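Local coordinates for protein BpsB (PgaB), Poly-beta-1,6-N-acetyl-D-glucosamine N-deacetylase (Bordetella bronchiseptica RB50, PDB 5BU6) that deacetylates poly-beta-1,6-N-acetyl-D-glucosamine as a family 4 carbohydrate esterase and is required for biofilm formation, at residues 139-142 / 143-147; 205-208 / 209-213. The protein carries 5 engineered substitutions. All coordinates share one frame; numbering follows the deposited sequence.

Interaction 1: 139-142 / 143-147; sequences QLRE and MAQSG
The Arg141 guanidinium carries the Gln145 amide nitrogen over one face, toward the rim, with NE2 3.1 Å above the plane and the two planes turned 45° apart. Gln145 NE2 lies 3.2 Å from Arg141 CZ; since NE2 and NH1 are both donors, no hydrogen bond joins them. Arg141 reaches this place on a chain extended from CG to NE, its CG anti to the backbone N (chi1 177°), and the polar partner of NH2 is Thr211 O. Beneath the pair the helix 137-145 continues in regular i to i+4 bonds, among them Ala144 N to Leu140 O at 3.0 Å. On the buried side the bend of Met143 at chi3 (-53°) lays CE 3.7 Å from Leu140 CD2, and both residues pack on Val106 of strand 104-108. At the C-terminal end Ser146 turns OG back to Met143 O, 2.6 Å away; this carbonyl also accepts from Ser146 N. OG is further bonded to Leu148 N, and Gly147 follows with positive phi. The contact thus divides into an apolar side buried against the sheet of the deacetylase fold and a polar side where the Gln145 amide lies over the guanidinium face without a hydrogen bond to it.

Interaction 2: 205-208 / 209-213; sequences HLIR and HHTGV. Engineered in segment 205-208: His205 (natural residue Asp). Engineered in segment 209-213: His209 (natural residue Glu). With NI (nickel (II) ion), chain E; SCN (thiocyanate ion), chain H.
With CG beside its own backbone N (chi1 -65°) and the ring turned crosswise (chi2 92°), His210 folds its imidazole back along the helix until ND1 donates to Leu206 O at 2.8 Å. The acceptor lies almost in the ring plane. His210 N binds the same carbonyl from the opposite face of its plane, at 3.1 Å, so Leu206 O is gripped twice by one residue. Leu206 CD2 runs alongside and meets ring atom CE1 of His210. The next residue, Thr211, holds OG1 between its N and carbonyl carbon (chi1 75°), from where it donates to Ile207 O at 2.8 Å, coming from above the carbonyl plane while Thr211 N binds that oxygen nearly end-on. OG1 accepts in turn from Val213 N, an ST turn that leads the chain out of helix 189-211 through Gly212, which has positive phi. Arg208 CA makes a CH...O contact with Val213 O at 3.2 Å. The engineered His205 and His209 both contact a thiocyanate, probably from the crystallisation liquor: His205 NE2 donates to its nitrogen at 2.8 Å, and one face of the His209 ring covers its carbon. His209 ND1 sits 3.5 Å above the centre of the His210 ring, which is also stacked with Trp137. Together with two atoms from outside these segments, His210 NE2 binds a nickel ion at 2.2 Å, a different ion from the one held by Asp84, His154 and His159. ND1 is the donor to Leu206 O and NE2 the nitrogen that binds the nickel; the backbone carbonyl, as a second-shell group, fixes the rotation of the ring and probably makes NE2 a stronger ligand.

How the interactions relate
Interactions 1 and 2 are the C-terminal turns of helices 137-145 and 189-211, both within the polysaccharide deacetylase region, with centres about 12 Å apart. They meet directly: Arg141 NH2 reaches Thr211 O at 2.8 Å, probably a hydrogen bond, and thereby ties the end of helix 189-211 to helix 137-145. Next to it Ala144 CB packs on Val213 CG2 at 3.7 Å. Trp137, at the start of the first helix, also touches Ile207 and Thr211, extending the join. The nickel on His210 is 11.1 Å from Leu140 CD1, too far for interaction 1 to contact it, and the site of Asp84, His154 and His159 is a separate one.

Interaction 1: 139-142 / 143-147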
ATOM      1  N   GLN A 139       9.407  -6.102  14.324  1.00 30.23           N
ATOM      2  CA  GLN A 139       9.217  -4.658  14.208  1.00 32.22           C
ATOM      3  C   GLN A 139       7.786  -4.299  13.753  1.00 37.72           C
ATOM      4  O   GLN A 139       7.159  -3.400  14.312  1.00 34.53           O
ATOM      5  CB  GLN A 139      10.261  -4.059  13.246  1.00 30.54           C
ATOM      6  CG  GLN A 139      11.653  -3.965  13.882  1.00 34.99           C
ATOM      7  CD  GLN A 139      12.761  -3.747  12.870  1.00 38.20           C
ATOM      8  OE1 GLN A 139      12.546  -3.803  11.664  1.00 40.05           O
ATOM      9  NE2 GLN A 139      13.963  -3.521  13.366  1.00 44.77           N
ATOM     10  N   LEU A 140       7.262  -5.003  12.758  1.00 32.70           N
ATOM     11  CA  LEU A 140       5.882  -4.762  12.333  1.00 33.88           C
ATOM     12  C   LEU A 140       4.867  -5.027  13.433  1.00 35.07           C
ATOM     13  O   LEU A 140       3.895  -4.271  13.594  1.00 39.30           O
ATOM     14  CB  LEU A 140       5.521  -5.625  11.117  1.00 32.30           C
ATOM     15  CG  LEU A 140       6.122  -5.130   9.801  1.00 42.83           C
ATOM     16  CD1 LEU A 140       6.112  -6.254   8.792  1.00 42.50           C
ATOM     17  CD2 LEU A 140       5.339  -3.933   9.261  1.00 40.70           C
ATOM     18  N   ARG A 141       5.075  -6.108  14.180  1.00 30.62           N
ATOM     19  CA  ARG A 141       4.173  -6.446  15.264  1.00 34.06           C
ATOM     20  C   ARG A 141       4.201  -5.351  16.326  1.00 37.78           C
ATOM     21  O   ARG A 141       3.166  -5.001  16.890  1.00 38.84           O
ATOM     22  CB  ARG A 141       4.542  -7.799  15.873  1.00 29.88           C
ATOM     23  CG  ARG A 141       3.691  -8.195  17.069  1.00 37.05           C
ATOM     24  CD  ARG A 141       3.943  -9.654  17.422  1.00 38.73           C
ATOM     25  NE  ARG A 141       3.581  -9.991  18.804  1.00 56.73           N
ATOM     26  CZ  ARG A 141       2.345 -10.270  19.215  1.00 69.71           C
ATOM     27  NH1 ARG A 141       2.119 -10.578  20.489  1.00 66.72           N
ATOM     28  NH2 ARG A 141       1.334 -10.236  18.356  1.00 75.94           N
ATOM     29  N   GLU A 142       5.381  -4.795  16.591  1.00 37.03           N
ATOM     30  CA  GLU A 142       5.477  -3.722  17.571  1.00 36.76           C
ATOM     31  C   GLU A 142       4.674  -2.484  17.146  1.00 33.85           C
ATOM     32  O   GLU A 142       3.987  -1.871  17.968  1.00 38.59           O
ATOM     33  CB  GLU A 142       6.931  -3.330  17.815  1.00 51.19           C
ATOM     34  CG  GLU A 142       7.082  -2.291  18.915  1.00 75.56           C
ATOM     35  CD  GLU A 142       8.528  -1.949  19.218  1.00 97.19           C
ATOM     36  OE1 GLU A 142       9.382  -2.857  19.144  1.00109.85           O
ATOM     37  OE2 GLU A 142       8.809  -0.770  19.527  1.00 98.49           O
ATOM     38  N   MET A 143       4.758  -2.130  15.867  1.00 34.09           N
ATOM     39  CA  MET A 143       4.011  -0.995  15.340  1.00 31.12           C
ATOM     40  C   MET A 143       2.511  -1.235  15.448  1.00 37.44           C
ATOM     41  O   MET A 143       1.742  -0.351  15.830  1.00 34.19           O
ATOM     42  CB  MET A 143       4.396  -0.729  13.885  1.00 31.31           C
ATOM     43  CG  MET A 143       5.817  -0.201  13.744  1.00 36.44           C
ATOM     44  SD  MET A 143       6.176   0.561  12.152  1.00 44.19           S
ATOM     45  CE  MET A 143       5.674  -0.719  11.018  1.00 48.70           C
ATOM     46  N   ALA A 144       2.104  -2.438  15.076  1.00 34.02           N
ATOM     47  CA  ALA A 144       0.713  -2.835  15.188  1.00 41.26           C
ATOM     48  C   ALA A 144       0.246  -2.742  16.630  1.00 41.21           C
ATOM     49  O   ALA A 144      -0.858  -2.299  16.901  1.00 45.37           O
ATOM     50  CB  ALA A 144       0.517  -4.250  14.655  1.00 35.17           C
ATOM     51  N   GLN A 145       1.093  -3.144  17.569  1.00 36.59           N
ATOM     52  CA  GLN A 145       0.677  -3.143  18.963  1.00 37.50           C
ATOM     53  C   GLN A 145       0.726  -1.760  19.609  1.00 41.63           C
ATOM     54  O   GLN A 145       0.216  -1.581  20.708  1.00 42.68           O
ATOM     55  CB  GLN A 145       1.530  -4.119  19.772  1.00 48.21           C
ATOM     56  CG  GLN A 145       1.233  -5.575  19.442  1.00 58.66           C
ATOM     57  CD  GLN A 145       2.020  -6.530  20.305  1.00 68.32           C
ATOM     58  OE1 GLN A 145       3.200  -6.309  20.578  1.00 70.97           O
ATOM     59  NE2 GLN A 145       1.366  -7.595  20.752  1.00 76.48           N
ATOM     60  N   SER A 146       1.323  -0.787  18.925  1.00 38.26           N
ATOM     61  CA  SER A 146       1.400   0.582  19.446  1.00 44.54           C
ATOM     62  C   SER A 146       0.040   1.301  19.435  1.00 46.26           C
ATOM     63  O   SER A 146      -0.155   2.298  20.118  1.00 43.03           O
ATOM     64  CB  SER A 146       2.398   1.400  18.636  1.00 45.91           C
ATOM     65  OG  SER A 146       1.858   1.730  17.360  1.00 43.06           O
ATOM     66  N   GLY A 147      -0.894   0.798  18.639  1.00 41.03           N
ATOM     67  CA  GLY A 147      -2.191   1.435  18.486  1.00 41.75           C
ATOM     68  C   GLY A 147      -2.215   2.467  17.371  1.00 45.30           C
ATOM     69  O   GLY A 147      -3.282   2.909  16.963  1.00 43.45           O
TER

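Interaction 2: 205-208 / 209-213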
ATOM      1  N   HIS A 205      -2.584 -14.399   5.528  1.00 31.93           N
ATOM      2  CA  HIS A 205      -2.174 -15.434   6.468  1.00 37.00           C
ATOM      3  C   HIS A 205      -0.797 -15.127   7.082  1.00 35.64           C
ATOM      4  O   HIS A 205      -0.613 -15.257   8.292  1.00 33.46           O
ATOM      5  CB  HIS A 205      -2.166 -16.800   5.805  1.00 42.18           C
ATOM      6  CG  HIS A 205      -1.297 -17.791   6.510  1.00 50.29           C
ATOM      7  ND1 HIS A 205      -1.710 -18.479   7.631  1.00 50.47           N
ATOM      8  CD2 HIS A 205      -0.018 -18.174   6.281  1.00 44.39           C
ATOM      9  CE1 HIS A 205      -0.731 -19.259   8.048  1.00 48.90           C
ATOM     10  NE2 HIS A 205       0.306 -19.093   7.247  1.00 48.55           N
ATOM     11  N   LEU A 206       0.161 -14.717   6.256  1.00 33.47           N
ATOM     12  CA  LEU A 206       1.500 -14.445   6.778  1.00 32.89           C
ATOM     13  C   LEU A 206       1.465 -13.322   7.812  1.00 29.77           C
ATOM     14  O   LEU A 206       2.122 -13.413   8.849  1.00 32.53           O
ATOM     15  CB  LEU A 206       2.473 -14.092   5.647  1.00 31.39           C
ATOM     16  CG  LEU A 206       2.882 -15.311   4.812  1.00 32.16           C
ATOM     17  CD1 LEU A 206       3.692 -14.867   3.607  1.00 34.25           C
ATOM     18  CD2 LEU A 206       3.657 -16.328   5.660  1.00 38.36           C
ATOM     19  N   ILE A 207       0.696 -12.268   7.528  1.00 26.82           N
ATOM     20  CA  ILE A 207       0.598 -11.153   8.459  1.00 27.13           C
ATOM     21  C   ILE A 207      -0.041 -11.569   9.772  1.00 30.59           C
ATOM     22  O   ILE A 207       0.501 -11.291  10.850  1.00 32.95           O
ATOM     23  CB  ILE A 207      -0.169  -9.961   7.833  1.00 34.92           C
ATOM     24  CG1 ILE A 207       0.670  -9.344   6.700  1.00 35.38           C
ATOM     25  CG2 ILE A 207      -0.487  -8.912   8.884  1.00 29.48           C
ATOM     26  CD1 ILE A 207      -0.108  -8.356   5.815  1.00 35.02           C
ATOM     27  N   ARG A 208      -1.165 -12.276   9.704  1.00 31.86           N
ATOM     28  CA  ARG A 208      -1.751 -12.793  10.934  1.00 29.10           C
ATOM     29  C   ARG A 208      -0.830 -13.742  11.695  1.00 30.58           C
ATOM     30  O   ARG A 208      -0.739 -13.654  12.917  1.00 31.88           O
ATOM     31  CB  ARG A 208      -3.078 -13.508  10.657  1.00 37.18           C
ATOM     32  CG  ARG A 208      -3.820 -13.812  11.949  1.00 43.35           C
ATOM     33  CD  ARG A 208      -5.147 -14.490  11.737  1.00 52.94           C
ATOM     34  NE  ARG A 208      -5.852 -14.586  13.008  1.00 62.94           N
ATOM     35  CZ  ARG A 208      -6.918 -15.351  13.218  1.00 82.12           C
ATOM     36  NH1 ARG A 208      -7.489 -15.371  14.415  1.00 90.99           N
ATOM     37  NH2 ARG A 208      -7.411 -16.095  12.236  1.00 87.44           N
ATOM     38  N   HIS A 209      -0.156 -14.656  10.991  1.00 29.30           N
ATOM     39  CA  HIS A 209       0.695 -15.628  11.674  1.00 32.88           C
ATOM     40  C   HIS A 209       1.806 -14.947  12.475  1.00 36.24           C
ATOM     41  O   HIS A 209       2.080 -15.326  13.622  1.00 36.52           O
ATOM     42  CB  HIS A 209       1.307 -16.617  10.664  1.00 36.36           C
ATOM     43  CG  HIS A 209       2.211 -17.636  11.288  1.00 43.53           C
ATOM     44  ND1 HIS A 209       3.571 -17.445  11.421  1.00 50.61           N
ATOM     45  CD2 HIS A 209       1.949 -18.853  11.821  1.00 42.23           C
ATOM     46  CE1 HIS A 209       4.105 -18.499  12.012  1.00 52.22           C
ATOM     47  NE2 HIS A 209       3.141 -19.365  12.270  1.00 49.35           N
ATOM     48  N   HIS A 210       2.436 -13.944  11.865  1.00 31.76           N
ATOM     49  CA  HIS A 210       3.607 -13.274  12.450  1.00 32.69           C
ATOM     50  C   HIS A 210       3.345 -12.062  13.321  1.00 34.17           C
ATOM     51  O   HIS A 210       4.201 -11.700  14.133  1.00 38.63           O
ATOM     52  CB  HIS A 210       4.561 -12.840  11.334  1.00 29.30           C
ATOM     53  CG  HIS A 210       5.155 -13.982  10.592  1.00 26.38           C
ATOM     54  ND1 HIS A 210       4.583 -14.500   9.450  1.00 28.42           N
ATOM     55  CD2 HIS A 210       6.265 -14.725  10.834  1.00 27.54           C
ATOM     56  CE1 HIS A 210       5.320 -15.507   9.012  1.00 37.55           C
ATOM     57  NE2 HIS A 210       6.332 -15.673   9.844  1.00 27.88           N
ATOM     58  N   THR A 211       2.190 -11.418  13.161  1.00 29.67           N
ATOM     59  CA  THR A 211       1.903 -10.209  13.946  1.00 35.11           C
ATOM     60  C   THR A 211       0.646 -10.328  14.810  1.00 38.53           C
ATOM     61  O   THR A 211       0.475  -9.559  15.747  1.00 36.34           O
ATOM     62  CB  THR A 211       1.721  -8.950  13.063  1.00 37.58           C
ATOM     63  OG1 THR A 211       0.448  -8.997  12.419  1.00 39.37           O
ATOM     64  CG2 THR A 211       2.822  -8.825  12.020  1.00 36.78           C
ATOM     65  N   GLY A 212      -0.234 -11.273  14.488  1.00 37.99           N
ATOM     66  CA  GLY A 212      -1.474 -11.439  15.239  1.00 36.67           C
ATOM     67  C   GLY A 212      -2.606 -10.609  14.663  1.00 36.43           C
ATOM     68  O   GLY A 212      -3.750 -10.704  15.113  1.00 40.35           O
ATOM     69  N   VAL A 213      -2.281  -9.822  13.644  1.00 32.78           N
ATOM     70  CA  VAL A 213      -3.206  -8.895  13.018  1.00 35.78           C
ATOM     71  C   VAL A 213      -4.020  -9.530  11.888  1.00 38.98           C
ATOM     72  O   VAL A 213      -3.460 -10.144  10.996  1.00 35.34           O
ATOM     73  CB  VAL A 213      -2.433  -7.681  12.451  1.00 38.12           C
ATOM     74  CG1 VAL A 213      -3.335  -6.823  11.570  1.00 39.22           C
ATOM     75  CG2 VAL A 213      -1.830  -6.879  13.594  1.00 38.86           C
TER
HETATM   76 NI    NI E 403       7.975 -17.112   9.861  1.00 33.42          NI
HETATM   77  S   SCN H 406       5.352 -19.945   8.977  1.00 88.95           S
HETATM   78  C   SCN H 406       3.658 -20.228   8.400  1.00 69.56           C
HETATM   79  N   SCN H 406       2.601 -20.407   8.044  1.00 66.56           N